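Local coordinates for protein epimerase (Methylomonas sp. DH-1, PDB 7CJ7) that catalyses the manganese-dependent epimerization of ketoses at C3, most actively L-ribulose and also D-ribulose, D-allulose and D-fructose, at residues Val154-Thr159 and Asn190-Gly195; Asn148-Val153 and Leu207-Ile212; Glu214-Arg217 and Gly221-Asn224; Val111-Leu116 and Ala129-Ala134. One frame throughout, in Å; residues are numbered along the deposited sequence.

Contact 1. Residues Val154-Thr159 and Asn190-Gly195. With SOL (L-sorbose), chain C.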
loop_
_atom_site.group_PDB
_atom_site.type_symbol
_atom_site.label_atom_id
_atom_site.label_comp_id
_atom_site.label_asym_id
_atom_site.label_seq_id
_atom_site.Cartn_x
_atom_site.Cartn_y
_atom_site.Cartn_z
ATOM N N VAL A 154 -4.550 2.898 9.189
ATOM C CA VAL A 154 -3.833 2.014 8.236
ATOM C C VAL A 154 -4.031 2.570 6.833
ATOM O O VAL A 154 -4.853 3.487 6.639
ATOM C CB VAL A 154 -4.284 0.549 8.347
ATOM C CG1 VAL A 154 -3.921 -0.047 9.698
ATOM C CG2 VAL A 154 -5.772 0.410 8.061
ATOM N N ASN A 155 -3.282 2.031 5.886
ATOM C CA ASN A 155 -3.222 2.599 4.521
ATOM C C ASN A 155 -4.534 2.296 3.785
ATOM O O ASN A 155 -5.361 1.474 4.256
ATOM C CB ASN A 155 -1.963 2.116 3.792
ATOM C CG ASN A 155 -2.020 0.658 3.414
ATOM O OD1 ASN A 155 -2.876 0.275 2.629
ATOM N ND2 ASN A 155 -1.119 -0.155 3.963
ATOM N N ARG A 156 -4.691 2.936 2.637
ATOM C CA ARG A 156 -5.889 2.900 1.765
ATOM C C ARG A 156 -6.246 1.456 1.380
ATOM O O ARG A 156 -7.443 1.194 1.148
ATOM C CB ARG A 156 -5.596 3.734 0.518
ATOM C CG ARG A 156 -4.455 3.179 -0.327
ATOM C CD ARG A 156 -3.958 4.147 -1.383
ATOM N NE ARG A 156 -3.480 5.389 -0.798
ATOM C CZ ARG A 156 -3.277 6.503 -1.480
ATOM N NH1 ARG A 156 -3.494 6.520 -2.781
ATOM N NH2 ARG A 156 -2.862 7.598 -0.864
ATOM N N TYR A 157 -5.276 0.552 1.262
ATOM C CA TYR A 157 -5.557 -0.842 0.824
ATOM C C TYR A 157 -6.101 -1.677 1.998
ATOM O O TYR A 157 -6.499 -2.820 1.751
ATOM C CB TYR A 157 -4.314 -1.498 0.210
ATOM C CG TYR A 157 -3.674 -0.730 -0.919
ATOM C CD1 TYR A 157 -4.201 -0.742 -2.200
ATOM C CD2 TYR A 157 -2.509 -0.012 -0.710
ATOM C CE1 TYR A 157 -3.598 -0.052 -3.240
ATOM C CE2 TYR A 157 -1.897 0.695 -1.731
ATOM C CZ TYR A 157 -2.436 0.661 -3.008
ATOM O OH TYR A 157 -1.830 1.339 -4.021
ATOM N N GLU A 158 -6.116 -1.138 3.225
ATOM C CA GLU A 158 -6.479 -1.905 4.449
ATOM C C GLU A 158 -7.689 -1.298 5.182
ATOM O O GLU A 158 -8.272 -2.015 6.010
ATOM C CB GLU A 158 -5.259 -2.048 5.358
ATOM C CG GLU A 158 -4.153 -2.911 4.754
ATOM C CD GLU A 158 -3.026 -3.247 5.721
ATOM O OE1 GLU A 158 -3.280 -3.206 6.942
ATOM O OE2 GLU A 158 -1.887 -3.510 5.262
ATOM N N THR A 159 -8.058 -0.043 4.902
ATOM C CA THR A 159 -9.326 0.582 5.376
ATOM C C THR A 159 -9.719 1.730 4.456
ATOM O O THR A 159 -8.825 2.355 3.847
ATOM C CB THR A 159 -9.259 1.143 6.805
ATOM O OG1 THR A 159 -10.580 1.538 7.177
ATOM C CG2 THR A 159 -8.373 2.356 6.950
ATOM N N ASN A 190 4.222 5.750 6.278
ATOM C CA ASN A 190 5.205 5.872 5.172
ATOM C C ASN A 190 4.448 6.067 3.852
ATOM O O ASN A 190 4.965 6.759 2.956
ATOM C CB ASN A 190 6.129 4.655 5.116
ATOM C CG ASN A 190 7.150 4.782 4.009
ATOM O OD1 ASN A 190 7.927 5.739 3.990
ATOM N ND2 ASN A 190 7.106 3.870 3.053
ATOM N N ILE A 191 3.254 5.483 3.745
ATOM C CA ILE A 191 2.409 5.574 2.524
ATOM C C ILE A 191 1.605 6.881 2.571
ATOM O O ILE A 191 1.708 7.658 1.610
ATOM C CB ILE A 191 1.529 4.318 2.380
ATOM C CG1 ILE A 191 2.388 3.063 2.212
ATOM C CG2 ILE A 191 0.531 4.472 1.247
ATOM C CD1 ILE A 191 1.662 1.765 2.483
ATOM N N GLU A 192 0.909 7.161 3.674
ATOM C CA GLU A 192 -0.256 8.090 3.686
ATOM C C GLU A 192 0.092 9.487 4.223
ATOM O O GLU A 192 -0.588 10.428 3.819
ATOM C CB GLU A 192 -1.407 7.482 4.487
ATOM C CG GLU A 192 -1.923 6.160 3.946
ATOM C CD GLU A 192 -2.623 6.197 2.595
ATOM O OE1 GLU A 192 -2.916 7.309 2.093
ATOM O OE2 GLU A 192 -2.869 5.111 2.041
ATOM N N GLU A 193 1.104 9.638 5.076
ATOM C CA GLU A 193 1.316 10.879 5.865
ATOM C C GLU A 193 2.203 11.882 5.112
ATOM O O GLU A 193 3.116 11.471 4.355
ATOM C CB GLU A 193 1.974 10.576 7.214
ATOM C CG GLU A 193 1.156 9.666 8.101
ATOM C CD GLU A 193 -0.006 10.324 8.820
ATOM O OE1 GLU A 193 0.016 11.579 8.966
ATOM O OE2 GLU A 193 -0.916 9.584 9.266
ATOM N N ASN A 194 1.959 13.168 5.363
ATOM C CA ASN A 194 2.817 14.294 4.922
ATOM C C ASN A 194 4.023 14.377 5.862
ATOM O O ASN A 194 4.033 15.265 6.729
ATOM C CB ASN A 194 2.037 15.608 4.926
ATOM C CG ASN A 194 1.250 15.851 3.658
ATOM O OD1 ASN A 194 0.885 14.917 2.950
ATOM N ND2 ASN A 194 1.004 17.114 3.352
ATOM N N GLY A 195 4.984 13.462 5.724
ATOM C CA GLY A 195 6.119 13.344 6.655
ATOM C C GLY A 195 5.715 12.606 7.918
ATOM O O GLY A 195 4.500 12.342 8.119
HETATM C C1 SOL C . -2.084 -4.299 9.673
HETATM O O1 SOL C . -1.459 -3.840 8.498
HETATM C C2 SOL C . -1.356 -3.857 10.901
HETATM O O2 SOL C . -0.607 -2.895 10.864
HETATM C C3 SOL C . -1.533 -4.665 12.178
HETATM O O3 SOL C . -1.167 -3.907 13.309
HETATM C C4 SOL C . -2.963 -5.177 12.320
HETATM O O4 SOL C . -3.859 -4.066 12.392
HETATM C C5 SOL C . -3.180 -6.053 13.556
HETATM O O5 SOL C . -4.573 -6.328 13.700
HETATM C C6 SOL C . -2.427 -7.365 13.509
HETATM O O6 SOL C . -2.639 -8.109 14.712
#

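Contact 2. Residues Asn148-Val153 and Leu207-Ile212. With MN (manganese (II) ion), chain D; SOL (L-sorbose), chain C.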
loop_
_atom_site.group_PDB
_atom_site.type_symbol
_atom_site.label_atom_id
_atom_site.label_comp_id
_atom_site.label_asym_id
_atom_site.label_seq_id
_atom_site.Cartn_x
_atom_site.Cartn_y
_atom_site.Cartn_z
ATOM N N ASN A 148 -8.005 0.392 27.672
ATOM C CA ASN A 148 -7.993 1.442 26.624
ATOM C C ASN A 148 -8.127 0.778 25.252
ATOM O O ASN A 148 -7.543 -0.306 25.033
ATOM C CB ASN A 148 -6.716 2.281 26.651
ATOM C CG ASN A 148 -6.450 2.960 27.973
ATOM O OD1 ASN A 148 -7.343 3.579 28.539
ATOM N ND2 ASN A 148 -5.218 2.872 28.448
ATOM N N ILE A 149 -8.814 1.437 24.325
ATOM C CA ILE A 149 -8.835 1.002 22.904
ATOM C C ILE A 149 -8.036 2.020 22.091
ATOM O O ILE A 149 -8.139 3.230 22.348
ATOM C CB ILE A 149 -10.259 0.786 22.374
ATOM C CG1 ILE A 149 -11.047 2.090 22.227
ATOM C CG2 ILE A 149 -10.983 -0.215 23.259
ATOM C CD1 ILE A 149 -12.382 1.895 21.531
ATOM N N ASP A 150 -7.231 1.514 21.166
ATOM C CA ASP A 150 -6.345 2.333 20.311
ATOM C C ASP A 150 -6.680 1.984 18.861
ATOM O O ASP A 150 -6.495 0.815 18.462
ATOM C CB ASP A 150 -4.882 2.094 20.679
ATOM C CG ASP A 150 -4.643 2.029 22.177
ATOM O OD1 ASP A 150 -4.480 3.108 22.799
ATOM O OD2 ASP A 150 -4.640 0.892 22.718
ATOM N N LEU A 151 -7.179 2.961 18.116
ATOM C CA LEU A 151 -7.679 2.773 16.737
ATOM C C LEU A 151 -6.512 2.987 15.774
ATOM O O LEU A 151 -5.988 4.121 15.685
ATOM C CB LEU A 151 -8.816 3.767 16.499
ATOM C CG LEU A 151 -10.139 3.450 17.203
ATOM C CD1 LEU A 151 -10.037 3.513 18.718
ATOM C CD2 LEU A 151 -11.212 4.398 16.724
ATOM N N GLU A 152 -6.081 1.912 15.119
ATOM C CA GLU A 152 -4.890 1.938 14.247
ATOM C C GLU A 152 -5.267 2.536 12.889
ATOM O O GLU A 152 -6.077 1.942 12.162
ATOM C CB GLU A 152 -4.304 0.545 14.069
ATOM C CG GLU A 152 -2.932 0.590 13.446
ATOM C CD GLU A 152 -2.311 -0.781 13.275
ATOM O OE1 GLU A 152 -3.018 -1.805 13.522
ATOM O OE2 GLU A 152 -1.135 -0.824 12.913
ATOM N N VAL A 153 -4.644 3.656 12.555
ATOM C CA VAL A 153 -4.704 4.275 11.202
ATOM C C VAL A 153 -3.922 3.375 10.252
ATOM O O VAL A 153 -2.744 3.100 10.516
ATOM C CB VAL A 153 -4.128 5.698 11.249
ATOM C CG1 VAL A 153 -4.101 6.319 9.864
ATOM C CG2 VAL A 153 -4.904 6.551 12.242
ATOM N N LEU A 207 -2.303 10.076 21.311
ATOM C CA LEU A 207 -1.537 8.929 20.761
ATOM C C LEU A 207 -1.354 7.911 21.884
ATOM O O LEU A 207 -0.650 8.214 22.875
ATOM C CB LEU A 207 -0.185 9.378 20.200
ATOM C CG LEU A 207 0.649 8.255 19.576
ATOM C CD1 LEU A 207 -0.082 7.604 18.412
ATOM C CD2 LEU A 207 2.012 8.760 19.117
ATOM N N GLY A 208 -2.004 6.761 21.755
ATOM C CA GLY A 208 -2.037 5.752 22.830
ATOM C C GLY A 208 -1.257 4.494 22.498
ATOM O O GLY A 208 -1.087 3.664 23.410
ATOM N N TYR A 209 -0.811 4.315 21.254
ATOM C CA TYR A 209 -0.161 3.045 20.823
ATOM C C TYR A 209 0.631 3.285 19.536
ATOM O O TYR A 209 0.202 4.074 18.677
ATOM C CB TYR A 209 -1.219 1.950 20.633
ATOM C CG TYR A 209 -0.763 0.537 20.911
ATOM C CD1 TYR A 209 -0.007 -0.178 19.998
ATOM C CD2 TYR A 209 -1.116 -0.107 22.087
ATOM C CE1 TYR A 209 0.405 -1.477 20.258
ATOM C CE2 TYR A 209 -0.716 -1.403 22.360
ATOM C CZ TYR A 209 0.042 -2.102 21.440
ATOM O OH TYR A 209 0.433 -3.399 21.704
ATOM N N VAL A 210 1.760 2.593 19.408
ATOM C CA VAL A 210 2.701 2.757 18.275
ATOM C C VAL A 210 3.139 1.384 17.767
ATOM O O VAL A 210 3.523 0.524 18.590
ATOM C CB VAL A 210 3.912 3.614 18.676
ATOM C CG1 VAL A 210 5.017 3.501 17.640
ATOM C CG2 VAL A 210 3.516 5.057 18.914
ATOM N N HIS A 211 3.055 1.200 16.453
ATOM C CA HIS A 211 3.725 0.104 15.717
ATOM C C HIS A 211 4.924 0.657 14.956
ATOM O O HIS A 211 4.787 1.682 14.238
ATOM C CB HIS A 211 2.773 -0.610 14.768
ATOM C CG HIS A 211 1.867 -1.559 15.469
ATOM N ND1 HIS A 211 0.914 -2.288 14.793
ATOM C CD2 HIS A 211 1.763 -1.901 16.773
ATOM C CE1 HIS A 211 0.290 -3.082 15.638
ATOM N NE2 HIS A 211 0.770 -2.844 16.869
ATOM N N ILE A 212 6.039 -0.059 15.090
ATOM C CA ILE A 212 7.296 0.188 14.343
ATOM C C ILE A 212 7.381 -0.897 13.276
ATOM O O ILE A 212 7.573 -2.078 13.634
ATOM C CB ILE A 212 8.515 0.188 15.278
ATOM C CG1 ILE A 212 8.368 1.207 16.410
ATOM C CG2 ILE A 212 9.799 0.387 14.487
ATOM C CD1 ILE A 212 8.120 2.622 15.937
HETATM MN MN MN D . 0.314 -2.291 12.686
HETATM C C1 SOL C . -2.084 -4.299 9.673
HETATM O O1 SOL C . -1.459 -3.840 8.498
HETATM C C2 SOL C . -1.356 -3.857 10.901
HETATM O O2 SOL C . -0.607 -2.895 10.864
HETATM C C3 SOL C . -1.533 -4.665 12.178
HETATM O O3 SOL C . -1.167 -3.907 13.309
HETATM C C4 SOL C . -2.963 -5.177 12.320
HETATM O O4 SOL C . -3.859 -4.066 12.392
HETATM C C5 SOL C . -3.180 -6.053 13.556
HETATM O O5 SOL C . -4.573 -6.328 13.700
HETATM C C6 SOL C . -2.427 -7.365 13.509
HETATM O O6 SOL C . -2.639 -8.109 14.712
#

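Contact 3. Residues Glu214-Arg217 and Gly221-Asn224. With SOL (L-sorbose), chain C.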
loop_
_atom_site.group_PDB
_atom_site.type_symbol
_atom_site.label_atom_id
_atom_site.label_comp_id
_atom_site.label_asym_id
_atom_site.label_seq_id
_atom_site.Cartn_x
_atom_site.Cartn_y
_atom_site.Cartn_z
ATOM N N GLU A 214 9.049 -1.402 9.137
ATOM C CA GLU A 214 9.822 -0.872 7.989
ATOM C C GLU A 214 8.867 -0.731 6.794
ATOM O O GLU A 214 7.749 -1.283 6.829
ATOM C CB GLU A 214 11.024 -1.779 7.712
ATOM C CG GLU A 214 12.027 -1.215 6.718
ATOM C CD GLU A 214 12.467 0.230 6.923
ATOM O OE1 GLU A 214 13.560 0.447 7.500
ATOM O OE2 GLU A 214 11.736 1.141 6.466
ATOM N N SER A 215 9.277 0.011 5.774
ATOM C CA SER A 215 8.452 0.314 4.578
ATOM C C SER A 215 7.956 -0.974 3.919
ATOM O O SER A 215 6.831 -0.966 3.391
ATOM C CB SER A 215 9.219 1.182 3.614
ATOM O OG SER A 215 10.492 0.618 3.307
ATOM N N HIS A 216 8.769 -2.033 3.909
ATOM C CA HIS A 216 8.423 -3.336 3.282
ATOM C C HIS A 216 8.041 -4.381 4.343
ATOM O O HIS A 216 7.817 -5.547 3.955
ATOM C CB HIS A 216 9.581 -3.816 2.405
ATOM C CG HIS A 216 10.912 -3.733 3.064
ATOM N ND1 HIS A 216 11.109 -4.119 4.373
ATOM C CD2 HIS A 216 12.115 -3.335 2.594
ATOM C CE1 HIS A 216 12.379 -3.960 4.686
ATOM N NE2 HIS A 216 13.020 -3.485 3.609
ATOM N N ARG A 217 8.004 -3.981 5.617
ATOM C CA ARG A 217 7.585 -4.796 6.795
ATOM C C ARG A 217 8.652 -5.847 7.141
ATOM O O ARG A 217 8.316 -6.807 7.872
ATOM C CB ARG A 217 6.224 -5.467 6.570
ATOM C CG ARG A 217 5.173 -4.577 5.916
ATOM C CD ARG A 217 3.728 -4.977 6.231
ATOM N NE ARG A 217 3.255 -4.416 7.495
ATOM C CZ ARG A 217 1.983 -4.294 7.846
ATOM N NH1 ARG A 217 1.017 -4.723 7.054
ATOM N NH2 ARG A 217 1.676 -3.736 8.998
ATOM N N GLY A 221 15.531 -0.587 9.192
ATOM C CA GLY A 221 16.721 0.122 8.692
ATOM C C GLY A 221 17.101 -0.300 7.284
ATOM O O GLY A 221 18.092 0.235 6.779
ATOM N N THR A 222 16.366 -1.239 6.675
ATOM C CA THR A 222 16.663 -1.795 5.322
ATOM C C THR A 222 15.619 -1.320 4.311
ATOM O O THR A 222 15.547 -1.893 3.206
ATOM C CB THR A 222 16.716 -3.327 5.328
ATOM O OG1 THR A 222 15.393 -3.826 5.542
ATOM C CG2 THR A 222 17.672 -3.869 6.367
ATOM N N GLY A 223 14.806 -0.343 4.695
ATOM C CA GLY A 223 13.748 0.198 3.829
ATOM C C GLY A 223 13.817 1.705 3.752
ATOM O O GLY A 223 14.930 2.262 3.845
ATOM N N ASN A 224 12.657 2.348 3.629
ATOM C CA ASN A 224 12.563 3.784 3.290
ATOM C C ASN A 224 11.983 4.610 4.446
ATOM O O ASN A 224 11.880 5.850 4.285
ATOM C CB ASN A 224 11.733 3.958 2.024
ATOM C CG ASN A 224 12.329 3.215 0.852
ATOM O OD1 ASN A 224 13.544 3.256 0.651
ATOM N ND2 ASN A 224 11.488 2.538 0.085
HETATM C C1 SOL C . -2.084 -4.299 9.673
HETATM O O1 SOL C . -1.459 -3.840 8.498
HETATM C C2 SOL C . -1.356 -3.857 10.901
HETATM O O2 SOL C . -0.607 -2.895 10.864
HETATM C C3 SOL C . -1.533 -4.665 12.178
HETATM O O3 SOL C . -1.167 -3.907 13.309
HETATM C C4 SOL C . -2.963 -5.177 12.320
HETATM O O4 SOL C . -3.859 -4.066 12.392
HETATM C C5 SOL C . -3.180 -6.053 13.556
HETATM O O5 SOL C . -4.573 -6.328 13.700
HETATM C C6 SOL C . -2.427 -7.365 13.509
HETATM O O6 SOL C . -2.639 -8.109 14.712
#

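Contact 4. Residues Val111-Leu116 and Ala129-Ala134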
loop_
_atom_site.group_PDB
_atom_site.type_symbol
_atom_site.label_atom_id
_atom_site.label_comp_id
_atom_site.label_asym_id
_atom_site.label_seq_id
_atom_site.Cartn_x
_atom_site.Cartn_y
_atom_site.Cartn_z
ATOM N N VAL A 111 -7.041 -2.619 13.855
ATOM C CA VAL A 111 -8.156 -2.193 12.975
ATOM C C VAL A 111 -9.448 -2.742 13.578
ATOM O O VAL A 111 -10.009 -3.722 13.050
ATOM C CB VAL A 111 -7.895 -2.625 11.524
ATOM C CG1 VAL A 111 -9.015 -2.163 10.601
ATOM C CG2 VAL A 111 -6.556 -2.081 11.048
ATOM N N ILE A 112 -9.884 -2.119 14.671
ATOM C CA ILE A 112 -11.032 -2.595 15.491
ATOM C C ILE A 112 -12.311 -1.881 15.053
ATOM O O ILE A 112 -13.364 -2.214 15.593
ATOM C CB ILE A 112 -10.746 -2.394 16.991
ATOM C CG1 ILE A 112 -10.339 -0.954 17.311
ATOM C CG2 ILE A 112 -9.702 -3.386 17.479
ATOM C CD1 ILE A 112 -10.189 -0.680 18.790
ATOM N N TYR A 113 -12.216 -0.932 14.117
ATOM C CA TYR A 113 -13.316 -0.002 13.764
ATOM C C TYR A 113 -13.874 -0.323 12.368
ATOM O O TYR A 113 -14.811 0.357 11.930
ATOM C CB TYR A 113 -12.806 1.441 13.829
ATOM C CG TYR A 113 -11.578 1.658 12.994
ATOM C CD1 TYR A 113 -11.687 1.968 11.649
ATOM C CD2 TYR A 113 -10.308 1.506 13.528
ATOM C CE1 TYR A 113 -10.566 2.144 10.854
ATOM C CE2 TYR A 113 -9.177 1.694 12.750
ATOM C CZ TYR A 113 -9.307 2.000 11.405
ATOM O OH TYR A 113 -8.205 2.177 10.620
ATOM N N CYS A 114 -13.344 -1.343 11.701
ATOM C CA CYS A 114 -13.809 -1.762 10.354
ATOM C C CYS A 114 -13.216 -3.123 9.977
ATOM O O CYS A 114 -12.385 -3.655 10.746
ATOM C CB CYS A 114 -13.418 -0.736 9.303
ATOM S SG CYS A 114 -11.642 -0.704 8.976
ATOM N N ALA A 115 -13.625 -3.664 8.831
ATOM C CA ALA A 115 -13.000 -4.871 8.246
ATOM C C ALA A 115 -11.588 -4.505 7.779
ATOM O O ALA A 115 -11.419 -3.492 7.063
ATOM C CB ALA A 115 -13.847 -5.418 7.125
ATOM N N LEU A 116 -10.592 -5.273 8.206
ATOM C CA LEU A 116 -9.191 -5.113 7.741
ATOM C C LEU A 116 -9.117 -5.676 6.325
ATOM O O LEU A 116 -9.400 -6.878 6.167
ATOM C CB LEU A 116 -8.254 -5.871 8.683
ATOM C CG LEU A 116 -6.774 -5.828 8.316
ATOM C CD1 LEU A 116 -6.239 -4.417 8.389
ATOM C CD2 LEU A 116 -5.966 -6.748 9.217
ATOM N N ALA A 129 -20.496 6.784 10.436
ATOM C CA ALA A 129 -21.386 6.936 11.616
ATOM C C ALA A 129 -21.474 5.609 12.391
ATOM O O ALA A 129 -21.387 5.624 13.629
ATOM C CB ALA A 129 -22.748 7.378 11.155
ATOM N N ASN A 130 -21.666 4.496 11.690
ATOM C CA ASN A 130 -21.769 3.150 12.318
ATOM C C ASN A 130 -20.458 2.824 13.048
ATOM O O ASN A 130 -20.509 2.315 14.176
ATOM C CB ASN A 130 -22.159 2.094 11.278
ATOM C CG ASN A 130 -23.578 2.273 10.788
ATOM O OD1 ASN A 130 -24.337 3.048 11.365
ATOM N ND2 ASN A 130 -23.939 1.578 9.719
ATOM N N SER A 131 -19.314 3.130 12.445
ATOM C CA SER A 131 -17.975 2.892 13.046
ATOM C C SER A 131 -17.831 3.703 14.341
ATOM O O SER A 131 -17.460 3.146 15.380
ATOM C CB SER A 131 -16.904 3.252 12.070
ATOM O OG SER A 131 -15.651 2.796 12.544
ATOM N N VAL A 132 -18.151 4.992 14.292
ATOM C CA VAL A 132 -18.088 5.889 15.486
ATOM C C VAL A 132 -18.938 5.281 16.610
ATOM O O VAL A 132 -18.448 5.188 17.765
ATOM C CB VAL A 132 -18.552 7.313 15.139
ATOM C CG1 VAL A 132 -18.721 8.166 16.386
ATOM C CG2 VAL A 132 -17.579 7.981 14.183
ATOM N N ALA A 133 -20.180 4.911 16.311
ATOM C CA ALA A 133 -21.124 4.398 17.327
ATOM C C ALA A 133 -20.556 3.104 17.919
ATOM O O ALA A 133 -20.610 2.934 19.149
ATOM C CB ALA A 133 -22.487 4.183 16.720
ATOM N N ALA A 134 -20.035 2.221 17.064
ATOM C CA ALA A 134 -19.456 0.926 17.491
ATOM C C ALA A 134 -18.292 1.191 18.443
ATOM O O ALA A 134 -18.133 0.440 19.427
ATOM C CB ALA A 134 -19.010 0.117 16.299
#

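Contact 1. Residues Val154-Thr159 and Asn190-Gly195
R156 and E192 form a salt bridge that joins the loop after strand 148-152 to the end of helix 186-192. The guanidinium meets the carboxylate side-on: NE of R156 donates to OE2 of E192 at 2.9 Å, nearly straight, on the syn lone pair, while NH2 of R156 reaches OE1 of E192 at 3.0 Å. The two planes are 25° apart. The same OE2 of E192 also takes the backbone N of R156 at 2.9 Å, this time from above the carboxylate plane, which leaves the acid little freedom to turn. R156 can fold back onto it because CG lies between its backbone N and carbonyl carbon (chi1 63°) and the chain bends again at chi3. This is the tight part of the contact, and it is buried.

The looser part is van der Waals contact: CD1 of I191 rests on the side chain of N155, 3.7 Å from ND2. N155 is held by its own loop, its OD1 accepting from the backbone N of Y157 in an Asx turn. Beyond E192 the chain leaves the helix, and N194 lies exposed to solvent. Farther along the loop, OE1 of E158 receives a very short hydrogen bond, 2.5 Å, from O1 of L-sorbose.

The second subunit closes over this region. R265 of the second subunit adds a salt bridge to OE1 of E192, and I191 packs on I191 of the second subunit. Thus the loop between strand 148-152 and helix 165-175 lies against helix 186-192, between the sugar pocket and the dimer interface.

Contact 2. Residues Asn148-Val153 and Leu207-Ile212
E152 and H211, on two strands of the closed eight-stranded barrel, bind one manganese ion. The strands 148-152 and 207-212 are not neighbours in the sheet, since strand 180-185 runs between them; their directions differ by 54° and they meet through side chains that point into the barrel.

Metal coordination dominates. OE2 of E152 lies 2.1 Å from manganese and ND1 of H211 2.2 Å from it. D185 and E246 complete the protein ligands, and O2 and O3 of L-sorbose bind the ion as a chelating pair, making six ligand atoms. CG of E152 is anti to the backbone N (chi1 -167°) and the chain runs on extended, which carries the carboxylate out to the ion.

Hydrogen bonding divides the labour within the carboxylate: OE1 of E152, the oxygen not on the metal, accepts from O4 of the sugar at 2.7 Å. On the far side of the imidazole, NE2 of H211 is bonded to E41, which fixes the ring's rotation and directs ND1 to the ion.

Van der Waals packing lies deeper in the barrel. CB of D150 sits 3.7 Å from CB of Y209, with the carboxylate and ring planes 43° apart. K5 makes a salt bridge to OD1 of D150 and also bonds the carbonyl of G208, so one ammonium group serves both strands. Y209 OH bonds E41 as well.

The metal holds the sugar by the oxygens on C2 and C3, the ketone carbon and the carbon epimerized, consistent with E152 acting there as a proton donor or acceptor, as is probable from its relatives.

Contact 3. Residues Glu214-Arg217 and Gly221-Asn224
E214 to R217 make a type I beta turn, R217 N bonding E214 O, and G221-N224 folds back against it, S215 and G223 lying 5.3 Å apart at CA. Both belong to one loop of the TIM barrel, between strand 207-212 and helix 227-236. The carboxylate of E214 stitches the loop together: OE1 accepts from G221 N at 2.8 Å and OE2 from S215 N at 2.8 Å, each on the anti lone pair, with V225 N as a further donor to OE2. A bend at chi2 (47°) swings this carboxylate against the returning chain. A glutamine here, with one acceptor oxygen and no charge, would probably leave the N-H of G221 or of S215 without its mate. OG of S215 receives N224 N at 2.8 Å, and G223 passes so close that a side chain there would clash with it. The H216 ring meets T222 edge-on, NE2 weakly bonding T222 O, while its ND1 pairs with G218 N. N224 ND2 bonds N190 O of the second subunit. R217 enters the active site, where NH1 donates to O1 of L-sorbose at 3.0 Å and NH2 bonds both O1 and O2, the latter at 3.1 Å.

Contact 4. Residues Val111-Leu116 and Ala129-Ala134
Y113 and S131 join the end of a barrel strand to the helix that follows it. Along 111-116, V111 comes first; it lines the L-sorbose pocket, and its CG1 lies 4.2 Å above one face of the Y113 ring, toward the rim. I112 turns instead to the helix, packing on M135 and L138. At Y113 the chain turns a corner and the carbonyl faces S131, whose OG donates to Y113 O at 2.7 Å; the C=O...O angle is 132° and the donor is tilted 17° from the carbonyl plane. The same OG lies 3.4 Å from CB of Y113, near the plane of the ring at its edge. S131 reaches this far because its hydroxyl stands anti to the backbone N (chi1 -169°). With an alanine in its place, the buried carbonyl of Y113 would probably be left without this donor. The ring leads away from S131, carrying OH to a hydrogen bond with the carbonyl of E152. C114 then packs on Y119 and T159, and L116 on helix 257-260. The contact thus lies within the beta-alpha-beta unit of strand 107-112, helix 125-143 and strand 148-152, with F171 of helix 165-175 packed beside S131.

In the fold
All four contacts belong to one eight-stranded TIM barrel. Along the chain contact 4 closes first, then contact 1 lies nested inside the loop closed by contact 2, and contact 3 follows. Contact 2 is innermost, about 6 Å from the chain centre. Contacts 1 and 2 have centres about 14 Å apart, contacts 2 and 4 about 15 Å, and contacts 2 and 3 about 20 Å. Contacts 2 and 4 share the sheet through neighbouring strands 107-112 and 148-152. Contacts 1, 2 and 3 converge on one L-sorbose, and contacts 1 and 3 also touch the second subunit, so loops that hold the sugar are also dimer interface. Contacts 3 and 4 are farthest apart, about 28 Å between centres, and do not touch.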